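PDB 3K2D: ABC-type metal ion transport system, periplasmic component from Vibrio vulnificus, which binds methionine in a two-lobed periplasmic-binding-protein fold, activates Toll-like receptor 2 and is probably the substrate-capturing lipoprotein of a methionine ABC importer. Local coordinates for residues A[30-35]-A[219-224]; A[48-51]-A[55-58]; A[97-102]-A[125-130]; A[121-126]-A[171-176]. The protein carries 4 engineered substitutions. All coordinates share one frame; numbering follows the deposited sequence.

In the fold
Interactions 1 and 2 belong to the lobe built on the sheet that contains strands 8-13 and 58-63, whereas interactions 3 and 4 belong to the lobe whose sheet includes strand 171-174. Interaction 4 is the buried one of its pair, a purely apolar helix-to-sheet contact; interaction 3, about 10 Å away between centres, uses the end of the same helix 114-126 and is only partly buried. Interaction 2 is also buried but adds a backbone hydrogen bond where helix 47-53 ends. Interaction 1 lies nearer the surface and mixes apolar packing with a tyrosine hydroxyl over a lysine chain; its Phe219 touches the engineered Met58 of interaction 2.

Interaction 1 of 4, residues A[30-35]-A[219-224]; sequences EKYGLD and FVKAYQ
Tyr32 meets helix 214-223 with the outer part of its ring. Its CG is anti to the carbonyl carbon, beside the backbone N (chi1 -44°), which lays the ring out toward Lys221 and Ala222. Its CE2 lies 4.0 Å from CB of Ala222, a methyl group placed at the ring edge and near the ring plane. Further out, Tyr32 OH sits against the aliphatic part of Lys221, 3.3 Å from its CD and 3.5 Å from its CB. The two side chains cross at about a right angle, and the lysine methylenes approach the ring obliquely. Beside this pair, Leu34 extends its CD1 to within 4.0 Å of the backbone N of Phe219 and 4.3 Å of Phe219 CB. Behind the tyrosine, CB of Lys31 covers the centre of one ring face, 3.7 Å above the plane.

Both segments close helices of one alpha/beta lobe of the periplasmic-binding-protein fold. Helix 16-32 is the crossover of a beta-alpha-beta unit between the parallel neighbours 8-13 and 36-41, and helix 214-223 packs beside it. Gly33, with positive phi (61°), takes the chain out of the first helix, after which Leu34 forms a backbone bond with Ala28 and rests its side chain on Val8. On the other helix, the CB of Phe219 points away from residues 30-35, and the side chain packs on Val10 and Ile204 of the sheet. Ala222 also touches Val27, one turn or so further back along helix 16-32, while Tyr223 packs on Val20 and Ala24 of that helix.

Interaction 2 of 4, residues A[48-51]-A[55-58]; sequences NAAL and SIDM. Engineered in segment 55-58: Met58 (natural residue Ile).
Ala50 and Ser55 are joined through their backbones: Ser55 N donates to Ala50 O over 2.8 Å. The N-H...O angle of 144° makes this a bent bond, and the donor is tilted 22° from the carbonyl plane. Spanning five residues instead of the four of a regular alpha-helical bond, it draws the chain leaving helix 47-53 back over the last turn. A second polar tie runs through Arg207, whose NH1 is hydrogen-bonded to the carbonyl oxygens of both Leu51 and Ile56 and so links the two segments from outside.

The apolar part centres on Ile56. With chi1 at 54°, its CG1 stands between the backbone N and the carbonyl carbon, and this brings the ethyl arm over the helix backbone. CG1 lies 3.5 Å from Leu51 N and 4.1 Å from Leu51 CB, while the terminal CD1 reaches CB of Ala50 at 3.8 Å. Leu51 makes the return contact: its CG is anti to the backbone N, and CD1 meets the peptide backbone, 3.5 Å from Asp57 O and 3.6 Å from the N of the engineered Met58.

Helix 47-53 is the connection between strands 36-41 and 58-63, which are parallel but separated in the sheet by strand 8-13, a beta-alpha-beta crossover that skips one strand. Leu51 packs on Asn59 of strand 58-63 and Leu78 of strand 78-83. Asp57 binds the backbone N of Lys9 through OD2, and Met58, whose CB points away from residues 48-51, packs its side chain on Val8 and Val10 of strand 8-13, the strand passed over.

Interaction 3 of 4, residues A[97-102]-A[125-130]; sequences KSVAAL and EQQGLI. Engineered in segment 97-102: Ala100 (natural residue Glu), Ala101 (natural residue Glu).
Leu129 holds CG anti to its carbonyl carbon (chi1 -70°); chi2 of 171° sends CD1 out along the chain, so that CD2, the branch turned back beside CA, faces Val99 CG1. On the facing loop, Leu102 has CG anti to the backbone N (chi1 -161°), turning its CD2 to Leu129 CD2. Val99 and Leu129 reach toward each other tip to tip, with Val99 CG1 3.3 Å from Leu129 CD2; Leu102 CD2 crosses at about a right angle and lies 4.0 Å from Leu129 CD2. The other branch of the valine, CG2, touches CG of Gln127 at 3.9 Å. Phe192 packs on both Val99 and Gln127.

The valine is presented by a type II beta turn, Val99 to Leu102, that includes the engineered Ala100 and Ala101. Just ahead of it, Ser98 OG donates to Ala100 O over 2.9 Å, in the carbonyl plane. Facing it, helix 114-126 stops. Gly128, at positive phi, gives its N to Glu125 O at 2.8 Å, and Leu129 N probably bonds to Leu124 O. This is a Schellman motif, with Leu129, the residue after Gly128, packed on Leu124 of the last turn and on the Val99 turn.

Interaction 4 of 4, residues A[121-126]-A[171-176]; sequences LLLLEQ and LSIINT
Ile173 projects from strand 171-174 toward the sheet-facing side of helix 114-126, the kind of helix-on-sheet packing that builds each alpha/beta lobe of a periplasmic-binding protein. The tight part of the contact is concentrated on one methyl group. Ile173 CD1 lies 3.9 Å from Leu123 CD2 and equally far from Leu124 CG, touching two successive residues of the helix. The side chains cross obliquely in both cases. Leu123 reaches the strand because its CG is anti to the backbone N (chi1 180°), whereas Leu124 leaves the helix more to the side and swings its end back with CG anti to the carbonyl carbon (chi1 -74°). Phe192 of strand 192-193 touches all three residues, and Ile108 of strand 107-111 also meets Leu124.

Away from this point the packing loosens. Leu171 faces the helix from the same side of the strand as Ile173, yet its side chain stays 5.2 Å from the nearest atom of segment 121-126, and it too rests on Phe192. On the far side of the helix, Gln126 is exposed, while Glu125 bonds through OE2 to the backbone N of Leu132.

The strand side chains between the inward ones turn from the helix: Ser172 OG is hydrogen-bonded to Ser165 OG. Past the strand, Asn175, at the N-cap position of helix 176-179, touches the bound methionine; Asn116 and Arg119 of helix 114-126 also line that pocket. The side chain of Ile173 is about 8 Å from the ligand, and its CD1 makes one further approach, 3.9 Å, to Leu124 CD2.

Interaction 1 of 4, residues A[30-35]-A[219-224]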
loop_
_atom_site.group_PDB
_atom_site.type_symbol
_atom_site.label_atom_id
_atom_site.label_comp_id
_atom_site.label_asym_id
_atom_site.label_seq_id
_atom_site.Cartn_x
_atom_site.Cartn_y
_atom_site.Cartn_z
ATOM N N GLU A 30 -11.832 0.294 23.911
ATOM C CA GLU A 30 -13.126 -0.092 24.448
ATOM C C GLU A 30 -13.204 -1.587 24.703
ATOM O O GLU A 30 -13.734 -2.016 25.723
ATOM C CB GLU A 30 -14.235 0.321 23.479
ATOM C CG GLU A 30 -14.006 1.692 22.872
ATOM C CD GLU A 30 -15.160 2.166 22.010
ATOM O OE1 GLU A 30 -15.683 1.358 21.198
ATOM O OE2 GLU A 30 -15.533 3.355 22.140
ATOM N N LYS A 31 -12.669 -2.376 23.778
ATOM C CA LYS A 31 -12.696 -3.830 23.890
ATOM C C LYS A 31 -11.580 -4.462 24.724
ATOM O O LYS A 31 -11.828 -5.387 25.494
ATOM C CB LYS A 31 -12.663 -4.464 22.498
ATOM C CG LYS A 31 -13.949 -4.368 21.706
ATOM C CD LYS A 31 -13.768 -5.012 20.336
ATOM C CE LYS A 31 -15.091 -5.176 19.588
ATOM N NZ LYS A 31 -15.911 -6.316 20.097
ATOM N N TYR A 32 -10.353 -3.975 24.578
ATOM C CA TYR A 32 -9.239 -4.579 25.305
ATOM C C TYR A 32 -8.533 -3.658 26.294
ATOM O O TYR A 32 -7.592 -4.078 26.977
ATOM C CB TYR A 32 -8.231 -5.132 24.292
ATOM C CG TYR A 32 -8.903 -5.877 23.161
ATOM C CD1 TYR A 32 -9.633 -7.043 23.407
ATOM C CD2 TYR A 32 -8.874 -5.380 21.855
ATOM C CE1 TYR A 32 -10.323 -7.690 22.387
ATOM C CE2 TYR A 32 -9.563 -6.020 20.825
ATOM C CZ TYR A 32 -10.287 -7.175 21.100
ATOM O OH TYR A 32 -10.994 -7.808 20.095
ATOM N N GLY A 33 -8.986 -2.411 26.384
ATOM C CA GLY A 33 -8.347 -1.479 27.293
ATOM C C GLY A 33 -6.898 -1.307 26.894
ATOM O O GLY A 33 -6.028 -1.121 27.734
ATOM N N LEU A 34 -6.655 -1.373 25.590
ATOM C CA LEU A 34 -5.322 -1.241 25.026
ATOM C C LEU A 34 -5.125 0.196 24.566
ATOM O O LEU A 34 -5.796 0.650 23.648
ATOM C CB LEU A 34 -5.178 -2.177 23.821
ATOM C CG LEU A 34 -3.817 -2.772 23.432
ATOM C CD1 LEU A 34 -3.838 -3.030 21.934
ATOM C CD2 LEU A 34 -2.669 -1.848 23.783
ATOM N N ASP A 35 -4.215 0.916 25.204
ATOM C CA ASP A 35 -3.966 2.293 24.805
ATOM C C ASP A 35 -2.989 2.330 23.644
ATOM O O ASP A 35 -1.851 1.884 23.763
ATOM C CB ASP A 35 -3.435 3.104 25.983
ATOM C CG ASP A 35 -4.510 3.393 27.011
ATOM O OD1 ASP A 35 -5.637 3.750 26.600
ATOM O OD2 ASP A 35 -4.236 3.270 28.221
ATOM N N PHE A 219 -4.520 -5.621 18.937
ATOM C CA PHE A 219 -4.686 -4.553 17.966
ATOM C C PHE A 219 -5.165 -5.148 16.640
ATOM O O PHE A 219 -6.015 -4.567 15.968
ATOM C CB PHE A 219 -3.376 -3.798 17.752
ATOM C CG PHE A 219 -3.502 -2.668 16.786
ATOM C CD1 PHE A 219 -4.148 -1.499 17.151
ATOM C CD2 PHE A 219 -3.055 -2.802 15.478
ATOM C CE1 PHE A 219 -4.348 -0.485 16.222
ATOM C CE2 PHE A 219 -3.253 -1.797 14.550
ATOM C CZ PHE A 219 -3.900 -0.639 14.920
ATOM N N VAL A 220 -4.614 -6.308 16.276
ATOM C CA VAL A 220 -4.985 -7.010 15.045
ATOM C C VAL A 220 -6.473 -7.314 15.054
ATOM O O VAL A 220 -7.157 -7.134 14.052
ATOM C CB VAL A 220 -4.228 -8.365 14.896
ATOM C CG1 VAL A 220 -4.804 -9.168 13.745
ATOM C CG2 VAL A 220 -2.763 -8.128 14.659
ATOM N N LYS A 221 -6.973 -7.779 16.192
ATOM C CA LYS A 221 -8.384 -8.121 16.317
ATOM C C LYS A 221 -9.260 -6.872 16.195
ATOM O O LYS A 221 -10.264 -6.858 15.484
ATOM C CB LYS A 221 -8.636 -8.833 17.656
ATOM C CG LYS A 221 -9.674 -9.946 17.568
ATOM C CD LYS A 221 -9.915 -10.658 18.906
ATOM C CE LYS A 221 -8.720 -11.501 19.363
ATOM N NZ LYS A 221 -7.536 -10.687 19.782
ATOM N N ALA A 222 -8.865 -5.818 16.887
ATOM C CA ALA A 222 -9.612 -4.573 16.849
ATOM C C ALA A 222 -9.725 -4.014 15.423
ATOM O O ALA A 222 -10.760 -3.466 15.039
ATOM C CB ALA A 222 -8.937 -3.550 17.765
ATOM N N TYR A 223 -8.658 -4.173 14.645
ATOM C CA TYR A 223 -8.592 -3.661 13.277
ATOM C C TYR A 223 -9.473 -4.459 12.341
ATOM O O TYR A 223 -9.824 -3.989 11.260
ATOM C CB TYR A 223 -7.140 -3.723 12.784
ATOM C CG TYR A 223 -6.733 -2.708 11.731
ATOM C CD1 TYR A 223 -7.264 -2.740 10.439
ATOM C CD2 TYR A 223 -5.772 -1.737 12.020
ATOM C CE1 TYR A 223 -6.840 -1.827 9.457
ATOM C CE2 TYR A 223 -5.346 -0.828 11.056
ATOM C CZ TYR A 223 -5.878 -0.875 9.777
ATOM O OH TYR A 223 -5.430 0.027 8.828
ATOM N N GLN A 224 -9.832 -5.669 12.754
ATOM C CA GLN A 224 -10.659 -6.531 11.919
ATOM C C GLN A 224 -12.120 -6.534 12.335
ATOM O O GLN A 224 -12.915 -7.302 11.793
ATOM C CB GLN A 224 -10.116 -7.959 11.947
ATOM C CG GLN A 224 -8.632 -8.038 11.669
ATOM C CD GLN A 224 -8.106 -9.448 11.698
ATOM O OE1 GLN A 224 -8.474 -10.238 12.563
ATOM N NE2 GLN A 224 -7.227 -9.770 10.765
#

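Interaction 2 of 4, residues A[48-51]-A[55-58]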
loop_
_atom_site.group_PDB
_atom_site.type_symbol
_atom_site.label_atom_id
_atom_site.label_comp_id
_atom_site.label_asym_id
_atom_site.label_seq_id
_atom_site.Cartn_x
_atom_site.Cartn_y
_atom_site.Cartn_z
ATOM N N ASN A 48 9.148 -0.374 8.522
ATOM C CA ASN A 48 9.842 -1.589 8.946
ATOM C C ASN A 48 11.135 -1.254 9.674
ATOM O O ASN A 48 11.505 -1.930 10.634
ATOM C CB ASN A 48 10.166 -2.497 7.762
ATOM C CG ASN A 48 8.936 -3.155 7.180
ATOM O OD1 ASN A 48 7.993 -3.484 7.903
ATOM N ND2 ASN A 48 8.939 -3.363 5.868
ATOM N N ALA A 49 11.831 -0.218 9.219
ATOM C CA ALA A 49 13.073 0.178 9.864
ATOM C C ALA A 49 12.779 0.617 11.292
ATOM O O ALA A 49 13.534 0.310 12.208
ATOM C CB ALA A 49 13.744 1.310 9.088
ATOM N N ALA A 50 11.676 1.331 11.483
ATOM C CA ALA A 50 11.319 1.795 12.818
ATOM C C ALA A 50 10.965 0.604 13.699
ATOM O O ALA A 50 11.373 0.528 14.865
ATOM C CB ALA A 50 10.137 2.764 12.752
ATOM N N LEU A 51 10.204 -0.322 13.125
ATOM C CA LEU A 51 9.778 -1.512 13.837
ATOM C C LEU A 51 11.006 -2.313 14.276
ATOM O O LEU A 51 11.157 -2.654 15.453
ATOM C CB LEU A 51 8.875 -2.356 12.932
ATOM C CG LEU A 51 8.387 -3.698 13.490
ATOM C CD1 LEU A 51 7.814 -3.504 14.877
ATOM C CD2 LEU A 51 7.341 -4.302 12.555
ATOM N N SER A 55 11.639 1.479 17.524
ATOM C CA SER A 55 11.010 2.784 17.681
ATOM C C SER A 55 9.499 2.654 17.775
ATOM O O SER A 55 8.829 3.539 18.315
ATOM C CB SER A 55 11.389 3.695 16.512
ATOM O OG SER A 55 12.797 3.833 16.415
ATOM N N ILE A 56 8.964 1.565 17.229
ATOM C CA ILE A 56 7.530 1.295 17.289
ATOM C C ILE A 56 7.350 -0.199 17.549
ATOM O O ILE A 56 8.247 -0.993 17.272
ATOM C CB ILE A 56 6.777 1.686 15.988
ATOM C CG1 ILE A 56 7.429 1.023 14.769
ATOM C CG2 ILE A 56 6.725 3.197 15.848
ATOM C CD1 ILE A 56 6.710 1.321 13.454
ATOM N N ASP A 57 6.193 -0.578 18.079
ATOM C CA ASP A 57 5.930 -1.971 18.415
ATOM C C ASP A 57 5.318 -2.761 17.268
ATOM O O ASP A 57 5.331 -3.989 17.290
ATOM C CB ASP A 57 5.024 -2.033 19.651
ATOM C CG ASP A 57 5.661 -1.384 20.880
ATOM O OD1 ASP A 57 6.457 -2.054 21.577
ATOM O OD2 ASP A 57 5.373 -0.195 21.148
ATOM N N MET A 58 4.779 -2.058 16.275
ATOM C CA MET A 58 4.178 -2.703 15.103
ATOM C C MET A 58 3.794 -1.668 14.044
ATOM O O MET A 58 3.802 -0.463 14.313
ATOM C CB MET A 58 2.940 -3.545 15.509
ATOM C CG MET A 58 1.715 -2.778 16.077
ATOM S SD MET A 58 0.339 -3.797 16.712
ATOM C CE MET A 58 0.753 -3.823 18.235
#

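Interaction 3 of 4, residues A[97-102]-A[125-130]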
loop_
_atom_site.group_PDB
_atom_site.type_symbol
_atom_site.label_atom_id
_atom_site.label_comp_id
_atom_site.label_asym_id
_atom_site.label_seq_id
_atom_site.Cartn_x
_atom_site.Cartn_y
_atom_site.Cartn_z
ATOM N N LYS A 97 -9.940 8.636 -20.296
ATOM C CA LYS A 97 -10.958 7.963 -19.509
ATOM C C LYS A 97 -10.876 6.459 -19.806
ATOM O O LYS A 97 -11.474 5.643 -19.109
ATOM C CB LYS A 97 -12.332 8.528 -19.892
ATOM C CG LYS A 97 -13.485 8.045 -19.054
ATOM C CD LYS A 97 -14.822 8.451 -19.676
ATOM C CE LYS A 97 -16.007 7.800 -18.939
ATOM N NZ LYS A 97 -17.344 8.149 -19.534
ATOM N N SER A 98 -10.122 6.102 -20.842
ATOM C CA SER A 98 -9.957 4.705 -21.223
ATOM C C SER A 98 -8.561 4.467 -21.787
ATOM O O SER A 98 -7.909 5.382 -22.287
ATOM C CB SER A 98 -10.991 4.307 -22.272
ATOM O OG SER A 98 -10.604 4.781 -23.551
ATOM N N VAL A 99 -8.115 3.221 -21.706
ATOM C CA VAL A 99 -6.797 2.838 -22.184
ATOM C C VAL A 99 -6.753 2.734 -23.706
ATOM O O VAL A 99 -5.771 3.120 -24.340
ATOM C CB VAL A 99 -6.375 1.503 -21.531
ATOM C CG1 VAL A 99 -5.469 0.709 -22.448
ATOM C CG2 VAL A 99 -5.669 1.793 -20.232
ATOM N N ALA A 100 -7.810 2.200 -24.299
ATOM C CA ALA A 100 -7.843 2.093 -25.749
ATOM C C ALA A 100 -7.959 3.526 -26.244
ATOM O O ALA A 100 -8.744 4.306 -25.699
ATOM C CB ALA A 100 -9.045 1.280 -26.192
ATOM N N ALA A 101 -7.178 3.874 -27.259
ATOM C CA ALA A 101 -7.186 5.227 -27.809
ATOM C C ALA A 101 -6.268 6.124 -26.993
ATOM O O ALA A 101 -6.451 7.336 -26.900
ATOM C CB ALA A 101 -8.603 5.803 -27.842
ATOM N N LEU A 102 -5.280 5.493 -26.382
ATOM C CA LEU A 102 -4.275 6.196 -25.617
ATOM C C LEU A 102 -3.297 6.491 -26.749
ATOM O O LEU A 102 -2.956 5.601 -27.532
ATOM C CB LEU A 102 -3.664 5.243 -24.590
ATOM C CG LEU A 102 -2.895 5.719 -23.364
ATOM C CD1 LEU A 102 -3.499 6.992 -22.804
ATOM C CD2 LEU A 102 -2.944 4.608 -22.317
ATOM N N GLU A 125 -0.201 -5.098 -18.292
ATOM C CA GLU A 125 -0.340 -6.232 -19.194
ATOM C C GLU A 125 -1.805 -6.645 -19.281
ATOM O O GLU A 125 -2.303 -6.956 -20.359
ATOM C CB GLU A 125 0.506 -7.389 -18.689
ATOM C CG GLU A 125 0.469 -8.624 -19.544
ATOM C CD GLU A 125 1.412 -9.689 -19.024
ATOM O OE1 GLU A 125 1.406 -9.920 -17.800
ATOM O OE2 GLU A 125 2.152 -10.291 -19.830
ATOM N N GLN A 126 -2.497 -6.632 -18.145
ATOM C CA GLN A 126 -3.909 -6.996 -18.123
ATOM C C GLN A 126 -4.743 -6.024 -18.935
ATOM O O GLN A 126 -5.858 -6.336 -19.336
ATOM C CB GLN A 126 -4.427 -7.036 -16.686
ATOM C CG GLN A 126 -3.821 -8.154 -15.906
ATOM C CD GLN A 126 -4.052 -9.471 -16.596
ATOM O OE1 GLN A 126 -5.172 -9.978 -16.607
ATOM N NE2 GLN A 126 -3.005 -10.025 -17.202
ATOM N N GLN A 127 -4.203 -4.837 -19.163
ATOM C CA GLN A 127 -4.904 -3.824 -19.931
ATOM C C GLN A 127 -4.545 -3.957 -21.405
ATOM O O GLN A 127 -5.105 -3.275 -22.259
ATOM C CB GLN A 127 -4.519 -2.438 -19.418
ATOM C CG GLN A 127 -5.598 -1.762 -18.599
ATOM C CD GLN A 127 -6.319 -2.711 -17.662
ATOM O OE1 GLN A 127 -5.709 -3.306 -16.777
ATOM N NE2 GLN A 127 -7.624 -2.853 -17.852
ATOM N N GLY A 128 -3.603 -4.844 -21.695
ATOM C CA GLY A 128 -3.181 -5.046 -23.064
ATOM C C GLY A 128 -2.249 -3.955 -23.553
ATOM O O GLY A 128 -2.005 -3.846 -24.754
ATOM N N LEU A 129 -1.728 -3.145 -22.638
ATOM C CA LEU A 129 -0.824 -2.065 -23.018
ATOM C C LEU A 129 0.564 -2.606 -23.304
ATOM O O LEU A 129 1.315 -2.035 -24.089
ATOM C CB LEU A 129 -0.741 -1.019 -21.909
ATOM C CG LEU A 129 -1.983 -0.158 -21.691
ATOM C CD1 LEU A 129 -1.799 0.665 -20.430
ATOM C CD2 LEU A 129 -2.209 0.751 -22.903
ATOM N N ILE A 130 0.906 -3.709 -22.653
ATOM C CA ILE A 130 2.212 -4.333 -22.843
ATOM C C ILE A 130 2.106 -5.822 -22.571
ATOM O O ILE A 130 1.109 -6.296 -22.032
ATOM C CB ILE A 130 3.266 -3.783 -21.866
ATOM C CG1 ILE A 130 2.857 -4.123 -20.432
ATOM C CG2 ILE A 130 3.427 -2.290 -22.049
ATOM C CD1 ILE A 130 4.015 -4.501 -19.546
#

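Interaction 4 of 4, residues A[121-126]-A[171-176]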
loop_
_atom_site.group_PDB
_atom_site.type_symbol
_atom_site.label_atom_id
_atom_site.label_comp_id
_atom_site.label_asym_id
_atom_site.label_seq_id
_atom_site.Cartn_x
_atom_site.Cartn_y
_atom_site.Cartn_z
ATOM N N LEU A 121 3.363 -3.360 -13.662
ATOM C CA LEU A 121 3.599 -3.907 -14.986
ATOM C C LEU A 121 2.616 -5.037 -15.267
ATOM O O LEU A 121 2.085 -5.139 -16.367
ATOM C CB LEU A 121 5.041 -4.384 -15.110
ATOM C CG LEU A 121 6.085 -3.266 -15.000
ATOM C CD1 LEU A 121 7.493 -3.874 -15.042
ATOM C CD2 LEU A 121 5.893 -2.248 -16.132
ATOM N N LEU A 122 2.368 -5.884 -14.271
ATOM C CA LEU A 122 1.406 -6.967 -14.430
ATOM C C LEU A 122 0.028 -6.367 -14.745
ATOM O O LEU A 122 -0.694 -6.854 -15.610
ATOM C CB LEU A 122 1.322 -7.799 -13.148
ATOM C CG LEU A 122 2.448 -8.802 -12.862
ATOM C CD1 LEU A 122 2.215 -9.472 -11.519
ATOM C CD2 LEU A 122 2.504 -9.842 -13.982
ATOM N N LEU A 123 -0.327 -5.298 -14.041
ATOM C CA LEU A 123 -1.609 -4.636 -14.253
ATOM C C LEU A 123 -1.708 -4.050 -15.660
ATOM O O LEU A 123 -2.750 -4.145 -16.310
ATOM C CB LEU A 123 -1.804 -3.535 -13.215
ATOM C CG LEU A 123 -3.114 -2.759 -13.327
ATOM C CD1 LEU A 123 -4.293 -3.705 -13.188
ATOM C CD2 LEU A 123 -3.157 -1.683 -12.262
ATOM N N LEU A 124 -0.625 -3.441 -16.128
ATOM C CA LEU A 124 -0.605 -2.861 -17.464
ATOM C C LEU A 124 -0.843 -3.955 -18.500
ATOM O O LEU A 124 -1.588 -3.770 -19.461
ATOM C CB LEU A 124 0.740 -2.176 -17.728
ATOM C CG LEU A 124 0.944 -0.850 -16.992
ATOM C CD1 LEU A 124 2.369 -0.338 -17.193
ATOM C CD2 LEU A 124 -0.090 0.157 -17.496
ATOM N N GLU A 125 -0.201 -5.098 -18.292
ATOM C CA GLU A 125 -0.340 -6.232 -19.194
ATOM C C GLU A 125 -1.805 -6.645 -19.281
ATOM O O GLU A 125 -2.303 -6.956 -20.359
ATOM C CB GLU A 125 0.506 -7.389 -18.689
ATOM C CG GLU A 125 0.469 -8.624 -19.544
ATOM C CD GLU A 125 1.412 -9.689 -19.024
ATOM O OE1 GLU A 125 1.406 -9.920 -17.800
ATOM O OE2 GLU A 125 2.152 -10.291 -19.830
ATOM N N GLN A 126 -2.497 -6.632 -18.145
ATOM C CA GLN A 126 -3.909 -6.996 -18.123
ATOM C C GLN A 126 -4.743 -6.024 -18.935
ATOM O O GLN A 126 -5.858 -6.336 -19.336
ATOM C CB GLN A 126 -4.427 -7.036 -16.686
ATOM C CG GLN A 126 -3.821 -8.154 -15.906
ATOM C CD GLN A 126 -4.052 -9.471 -16.596
ATOM O OE1 GLN A 126 -5.172 -9.978 -16.607
ATOM N NE2 GLN A 126 -3.005 -10.025 -17.202
ATOM N N LEU A 171 -0.847 8.883 -17.855
ATOM C CA LEU A 171 -1.557 8.066 -16.884
ATOM C C LEU A 171 -0.608 7.517 -15.818
ATOM O O LEU A 171 0.540 7.189 -16.106
ATOM C CB LEU A 171 -2.269 6.934 -17.640
ATOM C CG LEU A 171 -3.131 5.908 -16.905
ATOM C CD1 LEU A 171 -4.237 5.437 -17.833
ATOM C CD2 LEU A 171 -2.265 4.736 -16.431
ATOM N N SER A 172 -1.094 7.418 -14.586
ATOM C CA SER A 172 -0.279 6.929 -13.480
ATOM C C SER A 172 -0.981 5.904 -12.613
ATOM O O SER A 172 -2.138 6.076 -12.244
ATOM C CB SER A 172 0.137 8.086 -12.571
ATOM O OG SER A 172 0.785 9.114 -13.289
ATOM N N ILE A 173 -0.264 4.836 -12.286
ATOM C CA ILE A 173 -0.785 3.801 -11.406
ATOM C C ILE A 173 -0.323 4.254 -10.023
ATOM O O ILE A 173 0.874 4.311 -9.745
ATOM C CB ILE A 173 -0.212 2.417 -11.781
ATOM C CG1 ILE A 173 -0.845 1.966 -13.109
ATOM C CG2 ILE A 173 -0.489 1.405 -10.671
ATOM C CD1 ILE A 173 -0.304 0.661 -13.657
ATOM N N ILE A 174 -1.284 4.604 -9.173
ATOM C CA ILE A 174 -0.994 5.120 -7.842
ATOM C C ILE A 174 -1.566 4.259 -6.730
ATOM O O ILE A 174 -2.711 3.821 -6.820
ATOM C CB ILE A 174 -1.595 6.535 -7.685
ATOM C CG1 ILE A 174 -1.172 7.415 -8.866
ATOM C CG2 ILE A 174 -1.164 7.145 -6.366
ATOM C CD1 ILE A 174 -1.806 8.805 -8.875
ATOM N N ASN A 175 -0.769 4.022 -5.685
ATOM C CA ASN A 175 -1.216 3.255 -4.524
ATOM C C ASN A 175 -2.376 4.072 -3.941
ATOM O O ASN A 175 -2.309 5.305 -3.909
ATOM C CB ASN A 175 -0.097 3.158 -3.468
ATOM C CG ASN A 175 1.121 2.385 -3.956
ATOM O OD1 ASN A 175 1.131 1.153 -3.967
ATOM N ND2 ASN A 175 2.153 3.108 -4.363
ATOM N N THR A 176 -3.432 3.407 -3.483
ATOM C CA THR A 176 -4.575 4.128 -2.918
ATOM C C THR A 176 -4.135 4.965 -1.714
ATOM O O THR A 176 -4.759 5.961 -1.361
ATOM C CB THR A 176 -5.701 3.145 -2.500
ATOM O OG1 THR A 176 -6.201 2.463 -3.659
ATOM C CG2 THR A 176 -6.838 3.888 -1.832
#